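Local coordinates for autoinducer 2-binding protein LsrB (Clostridium saccharobutylicum DSM 13864, PDB 6DSP) that binds the signalling molecule autoinducer-2 in a cleft between two lobes, as a receptor of the bacterial solute-binding protein family, at residues L270-C273 with G274-G277; W186-V189 with A190-N193; A284-A288 with S289-V293. All coordinates share one frame; numbering follows the deposited sequence.

Contact 1: L270-C273 with G274-G277; sequences LWDC and GIQG. With PAV ((2R,4S)-2-methyl-2,3,3,4-tetrahydroxytetrahydrofuran), chain C.
Asp-272 and Ile-275 form the N-cap of helix 273-288, which follows shortly after the autoinducer-2 pocket residues Leu-270 and Trp-271. The evidence for the N-cap is a nearly straight side-chain bond: Ile-275 N lies 3.0 Å from Asp-272 OD1, with an N-H...O angle of 172°, and meets that oxygen from above the carboxylate plane. Backbone bonds continue the first turn, Gln-276 N to Asp-272 O at 3.0 Å and Gly-277 N to Cys-273 O at 2.9 Å. The Ile-275 CG2 methyl lies in van der Waals contact with the carboxylate, 3.6 Å from Asp-272 CG, the two side chains crossing at about a right angle.

A second polar link joins Trp-271 to Gln-276. Trp-271 NE1 is 2.9 Å from Gln-276 OE1, but the N-H...O angle of 126° makes this bond weak; the indole and amide planes stand 77° apart. Gln-276 NE2 is hydrogen-bonded to Gln-124 OE1 and Val-122 O, partners that fix the amide's rotation and present OE1 to the indole.

Ring packing completes the arrangement. Leu-270 CG sits 3.8 Å above the centre of one indole face, and Phe-250 meets the ring edge-to-face. Leu-270 and Trp-271 both belong to the ligand pocket, where the indole turns its edge to the ligand: Trp-271 CZ2 is 3.4 Å from PAV O3, which lies in the ring plane.

Contact 2: W186-V189 with A190-N193; sequences WQNV and APDN
Asn-188 reaches forward over the next two residues, and its amide can be followed atom by atom against Ala-190 and Pro-191. From CB the chain leaves with CG opposite the backbone N (chi1 -175°), which lays the amide alongside the following backbone. CG comes to 3.8 Å from Pro-191 CA, a plain van der Waals approach. At the tip the two branches do different work. OD1 accepts from Ala-190 N at 2.9 Å with an N-H...O angle of 154°, the donor being tilted modestly from the carbonyl plane. The same OD1 lies 3.1 Å from Ala-190 C; Pro-191 N is also close by, but as the tertiary amide nitrogen of a prolyl bond it carries no hydrogen.

A side-chain oxygen taking the N-H two residues ahead defines an Asx turn, and it leads directly into a type I beta turn from Ala-190 to Asn-193, closed by Asn-193 N to Ala-190 O at 2.9 Å. Together they form the interruption in strand 187-195, an outermost strand of the parallel sheet and the second strand of a beta-alpha-beta unit with strand 155-160 and helix 166-182.

The other branch, Asn-188 ND2, donates to Glu-176 OE2 on that helix, and Asn-188 ND2 also donates to water 1 at 3.1 Å. The water in turn lies 2.8 Å from Ala-190 O and likewise 2.8 Å from Asn-193 OD1; counting neighbours beyond these residues, its two protons cannot serve every acceptor nearby at once. Asn-193 OD1 also accepts from Gln-172 NE2, a second polar tie to helix 166-182.

Contact 3: A284-A288 with S289-V293; sequences AYYIA and SGNSV
Tyr-286 and Asn-291 are brought face to face by their first torsions: the tyrosine ring departs opposite its backbone N (chi1 -174°), while the asparagine sets CG opposite its own carbonyl carbon (chi1 -60°) and folds back over the helix end. The result is a stack in which the ring and amide planes are only 19° apart. Asn-291 CB makes a CH-pi contact over the ring, 3.6 Å from the Tyr-286 centroid and displaced from the ring centre toward its CE2 side. Asn-291 ND2, also above the ring, donates to Tyr-286 O at 2.9 Å, so the amide is held by its polar end as well as by the aromatic face.

Val-293 reaches the same ring from its edge, in the ring plane, with Val-293 CG2 3.6 Å from Tyr-286 CD2. That methyl also packs against Ile-287 CG1, closing a small apolar cluster beside the helix end.

One residue earlier in the helix, Tyr-285 O is gripped twice by Ser-289. Both Ser-289 OG and Ser-289 N lie 2.8 Å from Tyr-285 O, approaching from opposite faces of the carbonyl plane. The hydroxyl oxygen meanwhile rests over a face of the Tyr-285 ring, 3.4 Å from Tyr-285 CE1, while Phe-52 stacks with the ring. Water 2 links the end of the helix to the departing chain, donating to Ile-287 O and, weakly, to Asn-291 O.

The backbone supplies the defining pattern. Gly-290, at a positive phi, donates its N to Ile-287 O at 2.9 Å, and Asn-291 N makes a weak bond to Tyr-286 O at 3.3 Å, the paired bonds of a Schellman motif at the C-terminus of helix 273-288.

Contacts 1 and 3 treat the two ends of one helix, 273-288: an aspartate cap at its start and a Schellman motif at its finish, with centres 21 Å apart and nearest atoms about 8 Å apart. Contact 1 is partly buried, its centre about 10 Å from that of the chain, and is the one that contributes pocket residues; its chemistry mixes capping with indole packing. Contacts 2 and 3 lie at the surface, on opposite sides of the chain centre and 44 Å apart between centres, and both include a water. They differ in substance: 186-193 is an almost wholly polar turn within an edge strand, whereas 284-293 adds aromatic and aliphatic packing to its backbone bonds.

Contact 1: L270-C273 with G274-G277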
loop_
_atom_site.group_PDB
_atom_site.type_symbol
_atom_site.label_atom_id
_atom_site.label_comp_id
_atom_site.label_asym_id
_atom_site.label_seq_id
_atom_site.Cartn_x
_atom_site.Cartn_y
_atom_site.Cartn_z
ATOM N N LEU A 270 -0.714 -1.010 -9.339
ATOM C CA LEU A 270 -1.082 -0.097 -8.257
ATOM C C LEU A 270 -2.578 0.150 -8.385
ATOM O O LEU A 270 -3.345 -0.796 -8.620
ATOM C CB LEU A 270 -0.257 1.203 -8.253
ATOM C CG LEU A 270 -0.220 1.851 -6.848
ATOM C CD1 LEU A 270 0.746 1.160 -5.885
ATOM C CD2 LEU A 270 0.093 3.347 -6.971
ATOM N N TRP A 271 -2.995 1.394 -8.186
ATOM C CA TRP A 271 -4.383 1.834 -8.076
ATOM C C TRP A 271 -4.265 3.354 -7.988
ATOM O O TRP A 271 -3.152 3.896 -7.939
ATOM C CB TRP A 271 -5.060 1.233 -6.814
ATOM C CG TRP A 271 -4.246 1.436 -5.561
ATOM C CD1 TRP A 271 -4.224 2.565 -4.779
ATOM C CD2 TRP A 271 -3.283 0.537 -4.990
ATOM N NE1 TRP A 271 -3.309 2.428 -3.761
ATOM C CE2 TRP A 271 -2.713 1.190 -3.859
ATOM C CE3 TRP A 271 -2.872 -0.766 -5.292
ATOM C CZ2 TRP A 271 -1.749 0.575 -3.054
ATOM C CZ3 TRP A 271 -1.908 -1.368 -4.489
ATOM C CH2 TRP A 271 -1.353 -0.688 -3.384
ATOM N N ASP A 272 -5.398 4.052 -7.938
ATOM C CA ASP A 272 -5.352 5.517 -7.994
ATOM C C ASP A 272 -5.097 6.039 -6.583
ATOM O O ASP A 272 -6.022 6.308 -5.815
ATOM C CB ASP A 272 -6.646 6.060 -8.594
ATOM C CG ASP A 272 -6.622 7.552 -8.800
ATOM O OD1 ASP A 272 -5.790 8.269 -8.195
ATOM O OD2 ASP A 272 -7.489 8.001 -9.573
ATOM N N CYS A 273 -3.811 6.159 -6.216
ATOM C CA CYS A 273 -3.502 6.562 -4.849
ATOM C C CYS A 273 -3.827 8.029 -4.582
ATOM O O CYS A 273 -4.049 8.386 -3.423
ATOM C CB CYS A 273 -2.054 6.233 -4.476
ATOM S SG CYS A 273 -0.835 7.191 -5.389
ATOM N N GLY A 274 -3.867 8.880 -5.616
ATOM C CA GLY A 274 -4.310 10.251 -5.426
ATOM C C GLY A 274 -5.760 10.334 -5.010
ATOM O O GLY A 274 -6.098 11.044 -4.060
ATOM N N ILE A 275 -6.640 9.610 -5.705
ATOM C CA ILE A 275 -8.040 9.592 -5.300
ATOM C C ILE A 275 -8.188 8.891 -3.960
ATOM O O ILE A 275 -9.020 9.281 -3.139
ATOM C CB ILE A 275 -8.949 9.014 -6.403
ATOM C CG1 ILE A 275 -10.340 9.668 -6.335
ATOM C CG2 ILE A 275 -9.130 7.533 -6.267
ATOM C CD1 ILE A 275 -11.173 9.424 -7.550
ATOM N N GLN A 276 -7.351 7.893 -3.688
ATOM C CA GLN A 276 -7.414 7.211 -2.399
ATOM C C GLN A 276 -7.091 8.165 -1.252
ATOM O O GLN A 276 -7.805 8.199 -0.247
ATOM C CB GLN A 276 -6.450 6.027 -2.387
ATOM C CG GLN A 276 -6.570 5.223 -1.089
ATOM C CD GLN A 276 -5.514 4.143 -0.962
ATOM O OE1 GLN A 276 -4.568 4.096 -1.741
ATOM N NE2 GLN A 276 -5.707 3.243 -0.009
ATOM N N GLY A 277 -5.995 8.925 -1.378
ATOM C CA GLY A 277 -5.666 9.885 -0.325
ATOM C C GLY A 277 -6.763 10.919 -0.168
ATOM O O GLY A 277 -7.143 11.276 0.947
HETATM O O2 PAV C . 2.664 -1.319 -1.642
HETATM C C2 PAV C . 2.525 0.043 -1.186
HETATM C C1 PAV C . 2.265 1.034 -2.342
HETATM O O5 PAV C . 3.941 0.418 -0.732
HETATM C C5 PAV C . 3.812 1.417 0.184
HETATM C C4 PAV C . 2.315 1.554 0.521
HETATM O O4 PAV C . 2.130 1.676 1.928
HETATM C C3 PAV C . 1.743 0.271 -0.090
HETATM O O3 PAV C . 0.408 0.463 -0.473
HETATM O O13 PAV C . 1.867 -0.798 0.821
#

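Contact 2: W186-V189 with A190-N193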
loop_
_atom_site.group_PDB
_atom_site.type_symbol
_atom_site.label_atom_id
_atom_site.label_comp_id
_atom_site.label_asym_id
_atom_site.label_seq_id
_atom_site.Cartn_x
_atom_site.Cartn_y
_atom_site.Cartn_z
ATOM N N TRP A 186 5.705 -24.393 -6.935
ATOM C CA TRP A 186 6.601 -23.277 -6.680
ATOM C C TRP A 186 7.309 -23.479 -5.347
ATOM O O TRP A 186 6.777 -24.106 -4.417
ATOM C CB TRP A 186 5.824 -21.963 -6.655
ATOM C CG TRP A 186 5.241 -21.499 -7.976
ATOM C CD1 TRP A 186 5.009 -22.246 -9.106
ATOM C CD2 TRP A 186 4.792 -20.174 -8.283
ATOM N NE1 TRP A 186 4.461 -21.465 -10.086
ATOM C CE2 TRP A 186 4.317 -20.183 -9.609
ATOM C CE3 TRP A 186 4.758 -18.965 -7.561
ATOM C CZ2 TRP A 186 3.788 -19.039 -10.220
ATOM C CZ3 TRP A 186 4.239 -17.842 -8.172
ATOM C CH2 TRP A 186 3.768 -17.871 -9.477
ATOM N N GLN A 187 8.502 -22.889 -5.236
ATOM C CA GLN A 187 9.344 -23.027 -4.057
ATOM C C GLN A 187 9.686 -21.640 -3.551
ATOM O O GLN A 187 10.341 -20.860 -4.248
ATOM C CB GLN A 187 10.642 -23.756 -4.415
ATOM C CG GLN A 187 10.401 -25.180 -4.932
ATOM C CD GLN A 187 11.687 -25.876 -5.336
ATOM O OE1 GLN A 187 12.780 -25.365 -5.089
ATOM N NE2 GLN A 187 11.561 -27.051 -5.939
ATOM N N ASN A 188 9.281 -21.350 -2.325
ATOM C CA ASN A 188 9.667 -20.087 -1.710
ATOM C C ASN A 188 11.080 -20.277 -1.170
ATOM O O ASN A 188 11.295 -21.034 -0.214
ATOM C CB ASN A 188 8.682 -19.708 -0.607
ATOM C CG ASN A 188 8.977 -18.340 -0.024
ATOM O OD1 ASN A 188 10.126 -17.902 -0.002
ATOM N ND2 ASN A 188 7.946 -17.651 0.443
ATOM N N VAL A 189 12.059 -19.629 -1.810
ATOM C CA VAL A 189 13.458 -19.833 -1.441
ATOM C C VAL A 189 13.884 -19.022 -0.224
ATOM O O VAL A 189 15.035 -19.152 0.224
ATOM C CB VAL A 189 14.414 -19.621 -2.637
ATOM C CG1 VAL A 189 14.087 -20.592 -3.735
ATOM C CG2 VAL A 189 14.339 -18.189 -3.193
ATOM N N ALA A 190 13.015 -18.164 0.318
ATOM C CA ALA A 190 13.359 -17.340 1.485
ATOM C C ALA A 190 12.071 -17.048 2.242
ATOM O O ALA A 190 11.544 -15.928 2.208
ATOM C CB ALA A 190 14.069 -16.056 1.048
ATOM N N PRO A 191 11.532 -18.046 2.943
ATOM C CA PRO A 191 10.210 -17.870 3.578
ATOM C C PRO A 191 10.158 -16.808 4.668
ATOM O O PRO A 191 9.059 -16.345 4.981
ATOM C CB PRO A 191 9.860 -19.262 4.113
ATOM C CG PRO A 191 11.088 -20.075 4.020
ATOM C CD PRO A 191 12.065 -19.412 3.088
ATOM N N ASP A 192 11.291 -16.389 5.235
ATOM C CA ASP A 192 11.263 -15.283 6.202
ATOM C C ASP A 192 10.886 -13.961 5.540
ATOM O O ASP A 192 10.491 -13.021 6.241
ATOM C CB ASP A 192 12.656 -15.073 6.798
ATOM C CG ASP A 192 13.026 -16.081 7.869
ATOM O OD1 ASP A 192 12.176 -16.895 8.285
ATOM O OD2 ASP A 192 14.197 -16.019 8.312
ATOM N N ASN A 193 10.974 -13.876 4.215
ATOM C CA ASN A 193 10.836 -12.660 3.429
ATOM C C ASN A 193 12.057 -11.772 3.600
ATOM O O ASN A 193 12.770 -11.857 4.604
ATOM C CB ASN A 193 9.603 -11.825 3.761
ATOM C CG ASN A 193 8.336 -12.637 3.803
ATOM O OD1 ASN A 193 8.032 -13.404 2.883
ATOM N ND2 ASN A 193 7.548 -12.427 4.850
HETATM O O HOH W 1 9.300 -14.853 0.900
#

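Contact 3: A284-A288 with S289-V293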
loop_
_atom_site.group_PDB
_atom_site.type_symbol
_atom_site.label_atom_id
_atom_site.label_comp_id
_atom_site.label_asym_id
_atom_site.label_seq_id
_atom_site.Cartn_x
_atom_site.Cartn_y
_atom_site.Cartn_z
ATOM N N ALA A 284 -12.502 11.669 6.735
ATOM C CA ALA A 284 -12.143 12.344 7.983
ATOM C C ALA A 284 -12.867 13.688 8.125
ATOM O O ALA A 284 -13.418 13.989 9.180
ATOM C CB ALA A 284 -10.645 12.532 8.032
ATOM N N TYR A 285 -12.887 14.487 7.056
ATOM C CA TYR A 285 -13.562 15.783 7.059
ATOM C C TYR A 285 -15.059 15.619 7.261
ATOM O O TYR A 285 -15.684 16.370 8.016
ATOM C CB TYR A 285 -13.284 16.475 5.729
ATOM C CG TYR A 285 -14.290 17.516 5.331
ATOM C CD1 TYR A 285 -14.239 18.798 5.864
ATOM C CD2 TYR A 285 -15.256 17.236 4.376
ATOM C CE1 TYR A 285 -15.166 19.776 5.489
ATOM C CE2 TYR A 285 -16.185 18.203 3.984
ATOM C CZ TYR A 285 -16.130 19.464 4.551
ATOM O OH TYR A 285 -17.048 20.412 4.155
ATOM N N TYR A 286 -15.648 14.623 6.599
ATOM C CA TYR A 286 -17.087 14.407 6.668
ATOM C C TYR A 286 -17.510 14.059 8.083
ATOM O O TYR A 286 -18.504 14.599 8.604
ATOM C CB TYR A 286 -17.440 13.280 5.693
ATOM C CG TYR A 286 -18.909 13.007 5.530
ATOM C CD1 TYR A 286 -19.697 13.810 4.733
ATOM C CD2 TYR A 286 -19.498 11.922 6.152
ATOM C CE1 TYR A 286 -21.053 13.563 4.566
ATOM C CE2 TYR A 286 -20.851 11.650 5.986
ATOM C CZ TYR A 286 -21.637 12.481 5.182
ATOM O OH TYR A 286 -22.989 12.263 4.981
ATOM N N ILE A 287 -16.742 13.192 8.743
ATOM C CA ILE A 287 -17.055 12.843 10.128
ATOM C C ILE A 287 -16.747 14.000 11.071
ATOM O O ILE A 287 -17.556 14.333 11.949
ATOM C CB ILE A 287 -16.303 11.571 10.520
ATOM C CG1 ILE A 287 -16.819 10.372 9.712
ATOM C CG2 ILE A 287 -16.401 11.338 12.041
ATOM C CD1 ILE A 287 -15.881 9.180 9.855
ATOM N N ALA A 288 -15.591 14.654 10.892
ATOM C CA ALA A 288 -15.228 15.774 11.768
ATOM C C ALA A 288 -16.193 16.946 11.642
ATOM O O ALA A 288 -16.319 17.742 12.583
ATOM C CB ALA A 288 -13.800 16.214 11.468
ATOM N N SER A 289 -16.881 17.062 10.502
ATOM C CA SER A 289 -17.915 18.068 10.291
ATOM C C SER A 289 -19.220 17.744 11.009
ATOM O O SER A 289 -20.143 18.564 10.979
ATOM C CB SER A 289 -18.184 18.239 8.792
ATOM O OG SER A 289 -17.074 18.849 8.190
ATOM N N GLY A 290 -19.331 16.583 11.642
ATOM C CA GLY A 290 -20.494 16.249 12.437
ATOM C C GLY A 290 -21.450 15.254 11.816
ATOM O O GLY A 290 -22.540 15.041 12.359
ATOM N N ASN A 291 -21.074 14.614 10.722
ATOM C CA ASN A 291 -21.933 13.632 10.091
ATOM C C ASN A 291 -21.575 12.266 10.636
ATOM O O ASN A 291 -20.400 11.921 10.759
ATOM C CB ASN A 291 -21.708 13.647 8.577
ATOM C CG ASN A 291 -22.025 14.992 7.979
ATOM O OD1 ASN A 291 -23.202 15.389 7.891
ATOM N ND2 ASN A 291 -20.991 15.733 7.626
ATOM N N SER A 292 -22.596 11.486 10.955
ATOM C CA SER A 292 -22.357 10.149 11.450
ATOM C C SER A 292 -22.154 9.227 10.264
ATOM O O SER A 292 -22.775 9.387 9.210
ATOM C CB SER A 292 -23.548 9.667 12.263
ATOM O OG SER A 292 -24.607 9.283 11.395
ATOM N N VAL A 293 -21.269 8.267 10.429
ATOM C CA VAL A 293 -21.002 7.286 9.397
ATOM C C VAL A 293 -21.091 5.909 10.034
ATOM O O VAL A 293 -20.447 5.655 11.059
ATOM C CB VAL A 293 -19.598 7.501 8.804
ATOM C CG1 VAL A 293 -19.250 6.349 7.898
ATOM C CG2 VAL A 293 -19.547 8.821 8.035
HETATM O O HOH W 2 -19.599 13.087 13.545
#